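Local coordinates for protein HpcE (Thermus thermophilus, PDB 1WZO) that probably catalyses the isomerisation of 2-hydroxyhepta-2,4-diene-1,7-dioate, as an enzyme of the fumarylacetoacetate hydrolase family, at residues Glu19-Asp24 with His30-Val35; Gly83-Pro88 with Asn127-Arg132; Ala193-Phe198 with Leu211-Pro216. All coordinates share one frame; numbering follows the deposited sequence.

In HpcE three contacts follow one another along the chain and differ in reach and in chemistry. From the N terminus, contact 1 closes a short loop at the surface, pairing strand 21-23 with strand 29-30 and the residues just after it. Contact 2 follows and spans far more chain, bringing strand 85-87 of the five-stranded sheet against the end of strand 120-131. Contact 3 closes the short connection from helix 192-200 to strand 210-212, laying the one on the other. None encloses or crosses another. Contacts 1 and 3 lie on opposite sides of the chain's centre, about 32 Å apart between centres, whereas contacts 2 and 3 approach to about 4 Å between nearest atoms without touching.

Contact 1 (Glu19-Asp24 with His30-Val35); sequences EGLLLD and HRPEDV
A histidine-carboxylate hydrogen bond, from H30 NE2 to D24 OD2 at 2.9 Å, extends a very short backbone pairing into the side chains. The bond is nearly straight at the donor, 163°, and the oxygen lies close to the imidazole plane; the carboxylate is turned 69° against the ring, and NE2 approaches OD2 from above the carboxylate plane. CG of D24 sits between the backbone N and the carbonyl carbon (chi1 58°), which swings OD2 across to the ring edge, while OD1 accepts the backbone N of A26. Behind this bond, L22 and H30 form an antiparallel hydrogen-bonded pair, L22 N to H30 O at 3.0 Å and H30 N to L22 O at 2.7 Å, the latter more bent. The segments thus belong to a beta hairpin formed by strands 21-23 and 29-30, continuing the antiparallel run of strands 2-8 and 11-18. On the face carrying L22 and H30, CD1 of L22 reaches obliquely to CG2 of V35 at 3.7 Å, with F6 touching L22, V35 and the H30 ring. Beyond the strand, CD of P32 rests on the carbonyl O of G20 at 3.6 Å, and CD2 of L21 lies alongside R31. The guanidinium of R31 holds D34 side-on through NE and NH2, with the carboxylate of E33 over one of its faces.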
# COMPACT_ATOMS: atom_id res chain seq x y z
N GLU B 19 -6.50 -17.33 -25.73
CA GLU B 19 -5.85 -17.91 -26.91
C GLU B 19 -4.34 -17.73 -26.92
O GLU B 19 -3.77 -17.28 -27.91
CB GLU B 19 -6.43 -17.31 -28.19
CG GLU B 19 -7.89 -17.64 -28.46
CD GLU B 19 -8.80 -16.44 -28.29
OE1 GLU B 19 -10.02 -16.58 -28.53
OE2 GLU B 19 -8.30 -15.36 -27.91
N GLY B 20 -3.70 -18.07 -25.81
CA GLY B 20 -2.25 -17.95 -25.73
C GLY B 20 -1.71 -16.54 -25.86
O GLY B 20 -0.53 -16.36 -26.16
N LEU B 21 -2.55 -15.54 -25.62
CA LEU B 21 -2.11 -14.15 -25.71
C LEU B 21 -2.57 -13.34 -24.51
O LEU B 21 -3.58 -13.65 -23.89
CB LEU B 21 -2.63 -13.51 -27.00
CG LEU B 21 -2.08 -14.10 -28.30
CD1 LEU B 21 -2.70 -13.39 -29.49
CD2 LEU B 21 -0.56 -13.97 -28.33
N LEU B 22 -1.80 -12.30 -24.18
CA LEU B 22 -2.13 -11.43 -23.06
C LEU B 22 -2.72 -10.12 -23.55
O LEU B 22 -2.11 -9.42 -24.36
CB LEU B 22 -0.87 -11.14 -22.23
CG LEU B 22 -0.27 -12.30 -21.44
CD1 LEU B 22 1.12 -11.92 -20.96
CD2 LEU B 22 -1.18 -12.65 -20.27
N LEU B 23 -3.90 -9.77 -23.05
CA LEU B 23 -4.56 -8.53 -23.43
C LEU B 23 -4.50 -7.56 -22.27
O LEU B 23 -4.86 -7.91 -21.15
CB LEU B 23 -6.02 -8.81 -23.80
CG LEU B 23 -6.25 -9.87 -24.88
CD1 LEU B 23 -7.73 -9.98 -25.18
CD2 LEU B 23 -5.48 -9.49 -26.14
N ASP B 24 -4.04 -6.33 -22.52
CA ASP B 24 -3.97 -5.34 -21.45
C ASP B 24 -5.29 -4.63 -21.22
O ASP B 24 -6.30 -4.94 -21.86
CB ASP B 24 -2.86 -4.31 -21.74
CG ASP B 24 -3.06 -3.59 -23.06
OD1 ASP B 24 -4.22 -3.39 -23.48
OD2 ASP B 24 -2.04 -3.20 -23.68
N HIS B 30 -0.44 -8.83 -26.35
CA HIS B 30 0.99 -8.96 -26.11
C HIS B 30 1.35 -10.43 -26.18
O HIS B 30 0.62 -11.28 -25.68
CB HIS B 30 1.34 -8.44 -24.72
CG HIS B 30 1.06 -6.99 -24.51
ND1 HIS B 30 2.04 -6.03 -24.58
CD2 HIS B 30 -0.08 -6.34 -24.20
CE1 HIS B 30 1.52 -4.84 -24.32
NE2 HIS B 30 0.23 -5.01 -24.08
N ARG B 31 2.48 -10.75 -26.81
CA ARG B 31 2.92 -12.13 -26.87
C ARG B 31 3.70 -12.38 -25.58
O ARG B 31 4.50 -11.54 -25.16
CB ARG B 31 3.86 -12.37 -28.06
CG ARG B 31 3.23 -12.17 -29.43
CD ARG B 31 4.14 -12.75 -30.50
NE ARG B 31 5.52 -12.30 -30.34
CZ ARG B 31 6.54 -12.70 -31.09
NH1 ARG B 31 6.34 -13.56 -32.08
NH2 ARG B 31 7.76 -12.23 -30.86
N PRO B 32 3.46 -13.53 -24.93
CA PRO B 32 4.15 -13.86 -23.67
C PRO B 32 5.67 -13.67 -23.76
O PRO B 32 6.28 -13.04 -22.89
CB PRO B 32 3.76 -15.31 -23.45
CG PRO B 32 2.35 -15.34 -23.98
CD PRO B 32 2.48 -14.57 -25.27
N GLU B 33 6.26 -14.22 -24.82
CA GLU B 33 7.70 -14.14 -25.05
C GLU B 33 8.23 -12.71 -25.09
O GLU B 33 9.44 -12.49 -24.93
CB GLU B 33 8.04 -14.84 -26.37
CG GLU B 33 7.48 -14.12 -27.59
CD GLU B 33 7.59 -14.94 -28.86
OE1 GLU B 33 8.71 -15.36 -29.22
OE2 GLU B 33 6.54 -15.16 -29.51
N ASP B 34 7.35 -11.75 -25.30
CA ASP B 34 7.76 -10.35 -25.37
C ASP B 34 7.57 -9.59 -24.06
O ASP B 34 7.93 -8.42 -23.96
CB ASP B 34 7.00 -9.62 -26.48
CG ASP B 34 7.20 -10.25 -27.84
OD1 ASP B 34 8.33 -10.69 -28.13
OD2 ASP B 34 6.22 -10.29 -28.63
N VAL B 35 7.00 -10.25 -23.06
CA VAL B 35 6.76 -9.60 -21.78
C VAL B 35 7.41 -10.31 -20.60
O VAL B 35 7.90 -11.43 -20.72
CB VAL B 35 5.24 -9.48 -21.50
CG1 VAL B 35 4.55 -8.79 -22.66
CG2 VAL B 35 4.65 -10.86 -21.27

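Contact 2 (Gly83-Pro88 with Asn127-Arg132); sequences GVVLYP and NDLVAR
V85 and L129 meet tip to tip, and this is the closer end of an otherwise sparse contact. CD1 of L129 comes up to both methyls of V85, 4.0 Å from CG2 and 4.1 Å from CG1, so the valine presents its fork rather than a single branch. With CG of L129 anti to its carbonyl carbon (chi1 -70°), the leucine is carried across the gap between the two backbones. M228 of strand 227-232 touches both side chains. The other end is looser: CG of P88 only reaches CB of A131, at 4.5 Å, and P88 also touches Y134, R148 and F151. Nor does the chain open to solvent at either pair, since all four residues are buried; the exposed side comes just past A131, at R132. The touching parts run only 12° apart in direction, yet V85 and L129 stand 9.3 Å apart between CA atoms, too far for strand pairing. Apolar side chains alone span this distance, and the arrangement is that of two beta layers packed face to face: strand 85-87, which pairs with strand 237-244, lies against the end of strand 120-131 in the part of the chain that matches the fumarylacetoacetate hydrolase C-terminal family.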
# COMPACT_ATOMS: atom_id res chain seq x y z
N GLY B 83 10.28 -16.92 -13.05
CA GLY B 83 11.31 -16.40 -12.16
C GLY B 83 12.28 -17.50 -11.77
O GLY B 83 11.94 -18.68 -11.84
N VAL B 84 13.48 -17.13 -11.34
CA VAL B 84 14.50 -18.10 -10.95
C VAL B 84 14.52 -18.43 -9.46
O VAL B 84 14.66 -17.54 -8.61
CB VAL B 84 15.91 -17.61 -11.36
CG1 VAL B 84 16.97 -18.60 -10.90
CG2 VAL B 84 15.98 -17.42 -12.87
N VAL B 85 14.37 -19.71 -9.14
CA VAL B 85 14.41 -20.15 -7.75
C VAL B 85 15.87 -20.31 -7.35
O VAL B 85 16.66 -20.91 -8.09
CB VAL B 85 13.69 -21.50 -7.56
CG1 VAL B 85 13.96 -22.06 -6.16
CG2 VAL B 85 12.19 -21.31 -7.77
N LEU B 86 16.24 -19.78 -6.19
CA LEU B 86 17.61 -19.88 -5.71
C LEU B 86 17.78 -21.08 -4.80
O LEU B 86 17.09 -21.22 -3.79
CB LEU B 86 18.00 -18.59 -4.98
CG LEU B 86 17.89 -17.33 -5.85
CD1 LEU B 86 18.12 -16.09 -5.01
CD2 LEU B 86 18.90 -17.40 -6.98
N TYR B 87 18.71 -21.96 -5.17
CA TYR B 87 18.99 -23.16 -4.40
C TYR B 87 19.94 -22.82 -3.24
O TYR B 87 21.00 -22.24 -3.46
CB TYR B 87 19.62 -24.21 -5.33
CG TYR B 87 19.77 -25.59 -4.72
CD1 TYR B 87 20.82 -25.88 -3.85
CD2 TYR B 87 18.88 -26.61 -5.05
CE1 TYR B 87 20.98 -27.15 -3.31
CE2 TYR B 87 19.03 -27.89 -4.52
CZ TYR B 87 20.08 -28.16 -3.65
OH TYR B 87 20.25 -29.42 -3.14
N PRO B 88 19.56 -23.16 -2.00
CA PRO B 88 20.39 -22.87 -0.83
C PRO B 88 21.77 -23.50 -0.93
O PRO B 88 21.89 -24.71 -1.11
CB PRO B 88 19.59 -23.45 0.33
CG PRO B 88 18.17 -23.33 -0.15
CD PRO B 88 18.29 -23.79 -1.58
N ASN B 127 4.18 -23.41 -5.89
CA ASN B 127 5.27 -24.36 -5.73
C ASN B 127 5.79 -24.04 -4.32
O ASN B 127 6.59 -23.12 -4.14
CB ASN B 127 6.36 -24.11 -6.77
CG ASN B 127 7.41 -25.20 -6.76
OD1 ASN B 127 7.51 -25.96 -5.79
ND2 ASN B 127 8.20 -25.30 -7.83
N ASP B 128 5.32 -24.79 -3.33
CA ASP B 128 5.70 -24.56 -1.93
C ASP B 128 6.99 -25.32 -1.60
O ASP B 128 6.98 -26.34 -0.92
CB ASP B 128 4.54 -25.00 -1.03
CG ASP B 128 4.87 -24.87 0.45
OD1 ASP B 128 5.57 -23.91 0.82
OD2 ASP B 128 4.40 -25.72 1.23
N LEU B 129 8.11 -24.78 -2.09
CA LEU B 129 9.41 -25.40 -1.89
C LEU B 129 9.85 -25.53 -0.44
O LEU B 129 9.41 -24.79 0.44
CB LEU B 129 10.48 -24.63 -2.69
CG LEU B 129 10.38 -24.77 -4.22
CD1 LEU B 129 10.35 -23.39 -4.88
CD2 LEU B 129 11.56 -25.58 -4.73
N VAL B 130 10.70 -26.51 -0.20
CA VAL B 130 11.20 -26.75 1.14
C VAL B 130 12.62 -27.30 1.08
O VAL B 130 12.96 -28.06 0.17
CB VAL B 130 10.31 -27.75 1.92
CG1 VAL B 130 10.22 -29.08 1.16
CG2 VAL B 130 10.89 -28.00 3.31
N ALA B 131 13.45 -26.88 2.03
CA ALA B 131 14.81 -27.38 2.12
C ALA B 131 14.78 -28.28 3.36
O ALA B 131 14.90 -27.80 4.49
CB ALA B 131 15.79 -26.24 2.31
N ARG B 132 14.58 -29.57 3.14
CA ARG B 132 14.49 -30.52 4.23
C ARG B 132 15.70 -30.56 5.15
O ARG B 132 15.61 -31.01 6.30
CB ARG B 132 14.17 -31.92 3.69
CG ARG B 132 12.77 -31.99 3.07
CD ARG B 132 12.33 -33.42 2.81
NE ARG B 132 10.94 -33.48 2.33
CZ ARG B 132 9.89 -33.05 3.02
NH1 ARG B 132 10.05 -32.53 4.23
NH2 ARG B 132 8.67 -33.16 2.50

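Contact 3 (Ala193-Phe198 with Leu211-Pro216); sequences AELLEF and LLTGTP
L211 receives two neighbouring leucines of the helix on one methyl group. Its CD2 lies 3.7 Å from CD2 of L196 and 3.8 Å from CB of L195, so a single branch fits against successive residues of helix 192-200. The side chain of L211 points toward the helix; with CG anti to the backbone N (chi1 168°), its CD2 reaches both leucines. The two approaches differ: L195 crosses L211 at about a right angle, whereas L196 comes in obliquely with the end of its side chain. V49 of strand 46-50 touches both L195 and L211, and L205 packs on L196. This is a helix laid on a beta-sheet, in which strand 210-212 runs parallel to strand 46-50 and antiparallel to strand 94-104, in the part of the chain that matches the fumarylacetoacetate hydrolase C-terminal family. The next residue, L212, turns away from the helix, as alternation along a strand requires, and packs on E99 and A101. At T213 the strand has ended and contact thins: its CG2 lies 4.2 Å from CD1 of L195, while OG1 is hydrogen-bonded to the carbonyl O of L100. From G214 the chain draws away from the helix.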
# COMPACT_ATOMS: atom_id res chain seq x y z
N ALA B 193 -12.86 -25.62 1.99
CA ALA B 193 -13.92 -25.08 2.84
C ALA B 193 -13.63 -25.31 4.32
O ALA B 193 -13.81 -24.41 5.13
CB ALA B 193 -15.26 -25.71 2.47
N GLU B 194 -13.20 -26.52 4.68
CA GLU B 194 -12.90 -26.80 6.08
C GLU B 194 -11.71 -25.99 6.59
O GLU B 194 -11.70 -25.55 7.75
CB GLU B 194 -12.63 -28.30 6.27
CG GLU B 194 -13.87 -29.17 6.05
CD GLU B 194 -13.54 -30.64 6.14
OE1 GLU B 194 -12.64 -31.08 5.40
OE2 GLU B 194 -14.19 -31.35 6.95
N LEU B 195 -10.71 -25.80 5.74
CA LEU B 195 -9.52 -25.04 6.10
C LEU B 195 -9.85 -23.56 6.34
O LEU B 195 -9.40 -22.96 7.32
CB LEU B 195 -8.45 -25.18 5.00
CG LEU B 195 -7.80 -26.56 4.87
CD1 LEU B 195 -6.94 -26.62 3.63
CD2 LEU B 195 -6.96 -26.84 6.12
N LEU B 196 -10.65 -22.98 5.45
CA LEU B 196 -11.02 -21.57 5.60
C LEU B 196 -11.91 -21.37 6.82
O LEU B 196 -11.91 -20.29 7.44
CB LEU B 196 -11.74 -21.07 4.34
CG LEU B 196 -10.90 -21.01 3.06
CD1 LEU B 196 -11.81 -20.67 1.88
CD2 LEU B 196 -9.79 -19.96 3.20
N GLU B 197 -12.68 -22.39 7.18
CA GLU B 197 -13.54 -22.31 8.36
C GLU B 197 -12.64 -22.34 9.60
O GLU B 197 -12.80 -21.54 10.52
CB GLU B 197 -14.50 -23.50 8.42
CG GLU B 197 -15.33 -23.57 9.69
CD GLU B 197 -16.18 -24.83 9.75
OE1 GLU B 197 -15.59 -25.93 9.79
OE2 GLU B 197 -17.42 -24.73 9.74
N PHE B 198 -11.70 -23.28 9.61
CA PHE B 198 -10.78 -23.44 10.73
C PHE B 198 -9.99 -22.16 10.99
O PHE B 198 -9.88 -21.71 12.13
CB PHE B 198 -9.81 -24.59 10.47
CG PHE B 198 -8.82 -24.81 11.57
CD1 PHE B 198 -9.20 -25.42 12.77
CD2 PHE B 198 -7.50 -24.38 11.43
CE1 PHE B 198 -8.29 -25.58 13.81
CE2 PHE B 198 -6.58 -24.54 12.47
CZ PHE B 198 -6.98 -25.14 13.67
N LEU B 211 -4.29 -19.18 0.67
CA LEU B 211 -4.24 -20.44 1.40
C LEU B 211 -3.61 -21.48 0.50
O LEU B 211 -4.07 -21.70 -0.62
CB LEU B 211 -5.66 -20.88 1.80
CG LEU B 211 -5.80 -22.32 2.31
CD1 LEU B 211 -5.05 -22.50 3.62
CD2 LEU B 211 -7.28 -22.64 2.50
N LEU B 212 -2.54 -22.11 0.99
CA LEU B 212 -1.85 -23.17 0.26
C LEU B 212 -2.44 -24.44 0.86
O LEU B 212 -2.43 -24.62 2.08
CB LEU B 212 -0.34 -23.10 0.50
CG LEU B 212 0.30 -21.76 0.12
CD1 LEU B 212 1.80 -21.82 0.39
CD2 LEU B 212 0.03 -21.46 -1.35
N THR B 213 -2.95 -25.32 0.01
CA THR B 213 -3.63 -26.51 0.49
C THR B 213 -2.84 -27.80 0.69
O THR B 213 -3.42 -28.84 1.01
CB THR B 213 -4.85 -26.79 -0.41
OG1 THR B 213 -4.42 -26.92 -1.77
CG2 THR B 213 -5.83 -25.61 -0.32
N GLY B 214 -1.53 -27.75 0.52
CA GLY B 214 -0.72 -28.94 0.73
C GLY B 214 -0.43 -29.73 -0.53
O GLY B 214 -0.84 -29.34 -1.63
N THR B 215 0.28 -30.84 -0.37
CA THR B 215 0.64 -31.68 -1.51
C THR B 215 0.89 -33.12 -1.08
O THR B 215 1.26 -33.39 0.07
CB THR B 215 1.92 -31.15 -2.19
OG1 THR B 215 1.99 -31.64 -3.54
CG2 THR B 215 3.17 -31.61 -1.43
N PRO B 216 0.69 -34.08 -1.99
CA PRO B 216 0.92 -35.49 -1.66
C PRO B 216 2.42 -35.78 -1.80
O PRO B 216 3.10 -35.13 -2.58
CB PRO B 216 0.09 -36.23 -2.70
CG PRO B 216 0.19 -35.33 -3.89
CD PRO B 216 -0.00 -33.95 -3.29